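Local coordinates for uncharacterized protein MJ1062 (Methanocaldococcus jannaschii, PDB 3EO4), which has no established function, although this C-terminal part of it is a GNAT-type domain that probably transfers acyl groups, at residues Asp21-Leu26 and Ile75-Ser80; Tyr53-Ser58 and Arg62-Ile67. All coordinates share one frame; numbering follows the deposited sequence. Where two conformers were deposited one is given.

Contact 1: Asp21-Leu26 and Ile75-Ser80; sequences DNDLEL and IRKVGS
Lys77 reaches from the strand to Asp23, in the 3-10 turn just before the helix, and to Leu26 in its first turn. These three side chains make the whole contact. The backbones stay well apart, with CA of Leu26 and CA of Lys77 9.0 Å from each other. The lysine bridges the gap with a curled chain. Its CG lies opposite its own carbonyl carbon (chi1 -81°), and the chain then bends at chi2, chi3 and chi4. The curl brings the ammonium group back over the end of Leu26. Lys77 NZ lies 3.4 Å from Asp23 OD2. This is a salt bridge, but a weak hydrogen bond. Leu26 meets the lysine with one methyl. Its CG is anti to the backbone N (chi1 169°), which carries the branch out toward the strand. There CD2 is 3.8 Å from Lys77 CB and 3.9 Å from Lys77 CE, so it sits in the hollow of the bent chain. The stronger partner of Asp23 lies elsewhere: OD1 forms a salt bridge with Arg17. The carboxylate is buried, and the two positive charges probably help to keep it ionised. Across the dimer, Glu25 OE2 forms a salt bridge with Lys77 NZ of the second subunit, and Asn22 O accepts a hydrogen bond from the same nitrogen. Lys77 N gives a hydrogen bond to Glu25 OE2 of the second subunit. Within the chain, the contact joins the 3-10 turn and the start of helix 24-31 to strand 74-84, and Ile66 of neighbouring strand 63-71 touches both Asp23 and Lys77.

Contact 2: Tyr53-Ser58 and Arg62-Ile67; sequences YSWWMS and RVDWII
This is an edge-on contact between an indole and a salt-bridged pair, Trp55 against Arg62 and Asp64. It lies where helix 49-58 passes through a short turn into strand 63-71 of the antiparallel sheet. Arg62 and Asp64 are locked together. Arg62 NE donates to Asp64 OD2 at 2.9 Å, and Arg62 NH2 donates to Asp64 OD1 at 2.8 Å. Both bonds are nearly straight and lie in the guanidinium plane. Each carboxylate oxygen accepts on its syn lone pair, so the grip is side-on and two-pronged. Arg62 gets there by a bend at chi3 (-69°), which turns the guanidinium back along the strand to its second neighbour. The indole meets this flat unit with its rim. Trp55 NE1 sits over the centre of one guanidinium face, and Trp55 CZ2 is 3.6 Å from Arg62 NH2. Ring and guanidinium planes stand 86° apart. The same CZ2 is 3.7 Å from Asp64 OD1, and further along the rim Trp55 CH2 is 3.9 Å from that oxygen. No hydrogen bond crosses the contact. Asp64 OD2 has a further salt bridge to Arg59, and Arg62 also touches Asn82 and Ser84 of strand 74-84. A leucine in place of Arg62 has no N-H groups for the carboxylate, and Asp64 would probably be left with Arg59 and freer to turn, while the Trp55 edge would lose its flat partner. The chemistry suggests an electrostatic balance. The indole edge is slightly positive, which suits the carboxylate oxygen more than the guanidinium. Pairing with Asp64 probably offsets the arginine charge enough for the ring edge to rest on both groups.

Overall arrangement
Contacts 1 and 2 have centres 11 Å apart and share one sheet. Strand 63-71 of contact 2 runs antiparallel beside strand 74-84 of contact 1. Gly79 O is 2.9 Å from Ile67 N, and Ser80 OG is 2.7 Å from Trp65 O, both probable hydrogen bonds. Contact 1 is part of the dimer interface. Contact 2 lies near a bound MES molecule, probably from the crystallisation liquor, which is about 5 Å from the Arg62 side chain. Asn61, just before Arg62, belongs to the pocket of the bound polyether, together with Leu86, Asn87 and Thr88, beyond the end of strand 74-84.

Contact 1: Asp21-Leu26 and Ile75-Ser80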
loop_
_atom_site.group_PDB
_atom_site.type_symbol
_atom_site.label_atom_id
_atom_site.label_comp_id
_atom_site.label_asym_id
_atom_site.label_seq_id
_atom_site.Cartn_x
_atom_site.Cartn_y
_atom_site.Cartn_z
ATOM N N ASP A 21 -2.314 -12.672 -8.138
ATOM C CA ASP A 21 -1.034 -12.772 -7.404
ATOM C C ASP A 21 -0.311 -11.451 -7.356
ATOM O O ASP A 21 0.340 -11.103 -6.375
ATOM C CB ASP A 21 -0.094 -13.763 -8.098
ATOM C CG ASP A 21 -0.313 -15.186 -7.654
ATOM O OD1 ASP A 21 -1.291 -15.420 -6.921
ATOM O OD2 ASP A 21 0.488 -16.070 -8.030
ATOM N N ASN A 22 -0.382 -10.743 -8.478
ATOM C CA ASN A 22 0.314 -9.465 -8.654
ATOM C C ASN A 22 -0.190 -8.337 -7.744
ATOM O O ASN A 22 0.523 -7.354 -7.516
ATOM C CB ASN A 22 0.259 -9.032 -10.125
ATOM C CG ASN A 22 0.927 -10.037 -11.054
ATOM O OD1 ASN A 22 2.105 -10.386 -10.885
ATOM N ND2 ASN A 22 0.170 -10.527 -12.044
ATOM N N ASP A 23 -1.407 -8.483 -7.223
ATOM C CA ASP A 23 -2.054 -7.460 -6.390
ATOM C C ASP A 23 -1.714 -7.643 -4.920
ATOM O O ASP A 23 -2.092 -6.822 -4.089
ATOM C CB ASP A 23 -3.585 -7.531 -6.540
ATOM C CG ASP A 23 -4.070 -7.243 -7.980
ATOM O OD1 ASP A 23 -4.909 -8.012 -8.519
ATOM O OD2 ASP A 23 -3.607 -6.262 -8.574
ATOM N N LEU A 24 -0.987 -8.713 -4.614
ATOM C CA LEU A 24 -0.833 -9.178 -3.230
ATOM C C LEU A 24 -0.088 -8.192 -2.346
ATOM O O LEU A 24 -0.473 -7.979 -1.182
ATOM C CB LEU A 24 -0.169 -10.548 -3.177
ATOM C CG LEU A 24 -1.038 -11.788 -3.423
ATOM C CD1 LEU A 24 -0.187 -13.045 -3.349
ATOM C CD2 LEU A 24 -2.186 -11.893 -2.426
ATOM N N GLU A 25 0.958 -7.587 -2.912
ATOM C CA GLU A 25 1.800 -6.621 -2.189
ATOM C C GLU A 25 1.043 -5.336 -1.939
ATOM O O GLU A 25 1.215 -4.731 -0.909
ATOM C CB GLU A 25 3.127 -6.321 -2.913
ATOM C CG GLU A 25 4.004 -7.565 -3.263
ATOM C CD GLU A 25 3.731 -8.077 -4.690
ATOM O OE1 GLU A 25 2.551 -8.300 -5.046
ATOM O OE2 GLU A 25 4.690 -8.231 -5.477
ATOM N N LEU A 26 0.228 -4.913 -2.904
ATOM C CA LEU A 26 -0.573 -3.709 -2.745
ATOM C C LEU A 26 -1.645 -3.928 -1.670
ATOM O O LEU A 26 -1.812 -3.092 -0.781
ATOM C CB LEU A 26 -1.220 -3.307 -4.060
ATOM C CG LEU A 26 -2.284 -2.223 -4.028
ATOM C CD1 LEU A 26 -1.712 -0.946 -3.445
ATOM C CD2 LEU A 26 -2.758 -1.953 -5.488
ATOM N N ILE A 75 -8.131 4.272 -15.361
ATOM C CA ILE A 75 -8.463 3.460 -14.196
ATOM C C ILE A 75 -7.268 3.254 -13.240
ATOM O O ILE A 75 -6.134 3.155 -13.693
ATOM C CB ILE A 75 -9.148 2.100 -14.584
ATOM C CG1 ILE A 75 -8.178 0.925 -14.493
ATOM C CG2 ILE A 75 -9.788 2.117 -15.982
ATOM C CD1 ILE A 75 -8.313 0.256 -13.201
ATOM N N ARG A 76 -7.541 3.169 -11.934
ATOM C CA ARG A 76 -6.526 2.893 -10.920
ATOM C C ARG A 76 -7.095 2.010 -9.803
ATOM O O ARG A 76 -8.308 1.963 -9.619
ATOM C CB ARG A 76 -5.964 4.206 -10.351
ATOM C CG ARG A 76 -6.752 4.814 -9.163
ATOM C CD ARG A 76 -6.082 6.119 -8.726
ATOM N NE ARG A 76 -6.772 6.830 -7.651
ATOM C CZ ARG A 76 -7.571 7.877 -7.867
ATOM N NH1 ARG A 76 -7.787 8.301 -9.105
ATOM N NH2 ARG A 76 -8.140 8.517 -6.854
ATOM N N LYS A 77 -6.214 1.322 -9.065
ATOM C CA LYS A 77 -6.598 0.439 -7.934
ATOM C C LYS A 77 -6.729 1.191 -6.620
ATOM O O LYS A 77 -5.771 1.827 -6.167
ATOM C CB LYS A 77 -5.546 -0.648 -7.742
ATOM C CG LYS A 77 -5.669 -1.837 -8.683
ATOM C CD LYS A 77 -4.673 -1.865 -9.804
ATOM C CE LYS A 77 -3.212 -1.799 -9.336
ATOM N NZ LYS A 77 -2.917 -2.941 -8.468
ATOM N N VAL A 78 -7.888 1.095 -5.969
ATOM C CA VAL A 78 -8.150 1.969 -4.832
ATOM C C VAL A 78 -8.568 1.229 -3.586
ATOM O O VAL A 78 -8.609 1.836 -2.523
ATOM C CB VAL A 78 -9.226 3.073 -5.127
ATOM C CG1 VAL A 78 -8.797 4.016 -6.268
ATOM C CG2 VAL A 78 -10.585 2.443 -5.423
ATOM N N GLY A 79 -8.933 -0.051 -3.716
ATOM C CA GLY A 79 -9.328 -0.834 -2.548
ATOM C C GLY A 79 -9.578 -2.283 -2.883
ATOM O O GLY A 79 -9.253 -2.752 -3.990
ATOM N N SER A 80 -10.171 -3.002 -1.930
ATOM C CA SER A 80 -10.543 -4.374 -2.152
ATOM C C SER A 80 -11.880 -4.685 -1.502
ATOM O O SER A 80 -12.178 -4.183 -0.406
ATOM C CB SER A 80 -9.484 -5.297 -1.596
ATOM O OG SER A 80 -9.834 -6.648 -1.904
#

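Contact 2: Tyr53-Ser58 and Arg62-Ile67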
loop_
_atom_site.group_PDB
_atom_site.type_symbol
_atom_site.label_atom_id
_atom_site.label_comp_id
_atom_site.label_asym_id
_atom_site.label_seq_id
_atom_site.Cartn_x
_atom_site.Cartn_y
_atom_site.Cartn_z
ATOM N N TYR A 53 0.795 -14.377 2.742
ATOM C CA TYR A 53 0.872 -15.314 1.639
ATOM C C TYR A 53 0.251 -16.655 2.029
ATOM O O TYR A 53 -0.353 -17.348 1.209
ATOM C CB TYR A 53 2.331 -15.491 1.178
ATOM C CG TYR A 53 2.443 -16.169 -0.164
ATOM C CD1 TYR A 53 1.972 -15.526 -1.308
ATOM C CD2 TYR A 53 2.971 -17.455 -0.291
ATOM C CE1 TYR A 53 2.046 -16.114 -2.542
ATOM C CE2 TYR A 53 3.046 -18.066 -1.540
ATOM C CZ TYR A 53 2.572 -17.367 -2.664
ATOM O OH TYR A 53 2.607 -17.895 -3.931
ATOM N N SER A 54 0.385 -17.013 3.298
ATOM C CA SER A 54 -0.270 -18.214 3.807
ATOM C C SER A 54 -1.803 -18.041 3.776
ATOM O O SER A 54 -2.516 -18.993 3.451
ATOM C CB SER A 54 0.267 -18.558 5.189
ATOM O OG SER A 54 -0.631 -19.377 5.893
ATOM N N TRP A 55 -2.306 -16.831 4.056
ATOM C CA TRP A 55 -3.725 -16.522 3.828
ATOM C C TRP A 55 -4.101 -16.802 2.370
ATOM O O TRP A 55 -5.071 -17.499 2.085
ATOM C CB TRP A 55 -4.066 -15.065 4.208
ATOM C CG TRP A 55 -5.382 -14.597 3.649
ATOM C CD1 TRP A 55 -6.611 -14.844 4.162
ATOM C CD2 TRP A 55 -5.601 -13.807 2.445
ATOM N NE1 TRP A 55 -7.591 -14.268 3.365
ATOM C CE2 TRP A 55 -6.998 -13.638 2.302
ATOM C CE3 TRP A 55 -4.755 -13.252 1.473
ATOM C CZ2 TRP A 55 -7.565 -12.932 1.239
ATOM C CZ3 TRP A 55 -5.322 -12.546 0.399
ATOM C CH2 TRP A 55 -6.713 -12.392 0.291
ATOM N N TRP A 56 -3.300 -16.287 1.452
ATOM C CA TRP A 56 -3.574 -16.359 0.022
ATOM C C TRP A 56 -3.621 -17.796 -0.504
ATOM O O TRP A 56 -4.507 -18.139 -1.292
ATOM C CB TRP A 56 -2.538 -15.528 -0.733
ATOM C CG TRP A 56 -2.485 -15.784 -2.185
ATOM C CD1 TRP A 56 -1.553 -16.516 -2.852
ATOM C CD2 TRP A 56 -3.391 -15.290 -3.174
ATOM N NE1 TRP A 56 -1.818 -16.512 -4.197
ATOM C CE2 TRP A 56 -2.946 -15.766 -4.422
ATOM C CE3 TRP A 56 -4.536 -14.487 -3.126
ATOM C CZ2 TRP A 56 -3.613 -15.471 -5.618
ATOM C CZ3 TRP A 56 -5.199 -14.194 -4.326
ATOM C CH2 TRP A 56 -4.731 -14.675 -5.543
HETATM N N MSE A 57 -2.671 -18.622 -0.063
HETATM C CA MSE A 57 -2.659 -20.033 -0.417
HETATM C C MSE A 57 -3.719 -20.832 0.349
HETATM O O MSE A 57 -3.986 -21.976 0.008
HETATM C CB MSE A 57 -1.265 -20.649 -0.184
HETATM C CG MSE A 57 -0.127 -19.965 -0.971
HETATM SE SE MSE A 57 -0.379 -20.074 -2.943
HETATM C CE MSE A 57 0.210 -21.954 -3.165
ATOM N N SER A 58 -4.306 -20.235 1.384
ATOM C CA SER A 58 -5.301 -20.918 2.215
ATOM C C SER A 58 -6.749 -20.670 1.786
ATOM O O SER A 58 -7.654 -21.350 2.283
ATOM C CB SER A 58 -5.169 -20.479 3.673
ATOM O OG SER A 58 -4.435 -21.428 4.433
ATOM N N ARG A 62 -14.420 -18.248 -0.744
ATOM C CA ARG A 62 -14.408 -16.798 -0.810
ATOM C C ARG A 62 -13.993 -16.330 -2.186
ATOM O O ARG A 62 -13.417 -17.089 -2.966
ATOM C CB ARG A 62 -13.484 -16.192 0.248
ATOM C CG ARG A 62 -12.011 -16.574 0.141
ATOM C CD ARG A 62 -11.202 -15.899 1.268
ATOM N NE ARG A 62 -11.088 -14.437 1.149
ATOM C CZ ARG A 62 -11.202 -13.586 2.179
ATOM N NH1 ARG A 62 -11.475 -14.038 3.395
ATOM N NH2 ARG A 62 -11.054 -12.275 1.996
ATOM N N VAL A 63 -14.334 -15.086 -2.482
ATOM C CA VAL A 63 -13.904 -14.413 -3.682
ATOM C C VAL A 63 -13.388 -13.050 -3.212
ATOM O O VAL A 63 -13.999 -12.433 -2.325
ATOM C CB VAL A 63 -15.072 -14.231 -4.663
ATOM C CG1 VAL A 63 -14.698 -13.242 -5.805
ATOM C CG2 VAL A 63 -15.539 -15.575 -5.220
ATOM N N ASP A 64 -12.256 -12.612 -3.771
ATOM C CA ASP A 64 -11.732 -11.277 -3.501
ATOM C C ASP A 64 -11.620 -10.484 -4.787
ATOM O O ASP A 64 -11.193 -11.008 -5.825
ATOM C CB ASP A 64 -10.347 -11.368 -2.866
ATOM C CG ASP A 64 -10.379 -12.011 -1.507
ATOM O OD1 ASP A 64 -10.383 -11.264 -0.500
ATOM O OD2 ASP A 64 -10.400 -13.263 -1.449
ATOM N N TRP A 65 -12.021 -9.223 -4.729
ATOM C CA TRP A 65 -11.906 -8.331 -5.887
ATOM C C TRP A 65 -11.019 -7.145 -5.522
ATOM O O TRP A 65 -10.908 -6.763 -4.359
ATOM C CB TRP A 65 -13.266 -7.774 -6.317
ATOM C CG TRP A 65 -14.310 -8.710 -6.856
ATOM C CD1 TRP A 65 -14.581 -8.959 -8.185
ATOM C CD2 TRP A 65 -15.310 -9.439 -6.106
ATOM N NE1 TRP A 65 -15.652 -9.820 -8.299
ATOM C CE2 TRP A 65 -16.123 -10.124 -7.046
ATOM C CE3 TRP A 65 -15.580 -9.598 -4.737
ATOM C CZ2 TRP A 65 -17.189 -10.966 -6.661
ATOM C CZ3 TRP A 65 -16.651 -10.432 -4.350
ATOM C CH2 TRP A 65 -17.438 -11.105 -5.310
ATOM N N ILE A 66 -10.382 -6.580 -6.535
ATOM C CA ILE A 66 -9.796 -5.268 -6.465
ATOM C C ILE A 66 -10.857 -4.291 -6.969
ATOM O O ILE A 66 -11.540 -4.558 -7.970
ATOM C CB ILE A 66 -8.561 -5.165 -7.421
ATOM C CG1 ILE A 66 -7.535 -6.258 -7.093
ATOM C CG2 ILE A 66 -7.912 -3.810 -7.332
ATOM C CD1 ILE A 66 -7.015 -6.180 -5.642
ATOM N N ILE A 67 -10.956 -3.153 -6.295
ATOM C CA ILE A 67 -11.844 -2.062 -6.691
ATOM C C ILE A 67 -11.070 -1.078 -7.575
ATOM O O ILE A 67 -10.042 -0.555 -7.173
ATOM C CB ILE A 67 -12.372 -1.314 -5.455
ATOM C CG1 ILE A 67 -13.024 -2.297 -4.460
ATOM C CG2 ILE A 67 -13.291 -0.167 -5.884
ATOM C CD1 ILE A 67 -13.275 -1.707 -3.077
#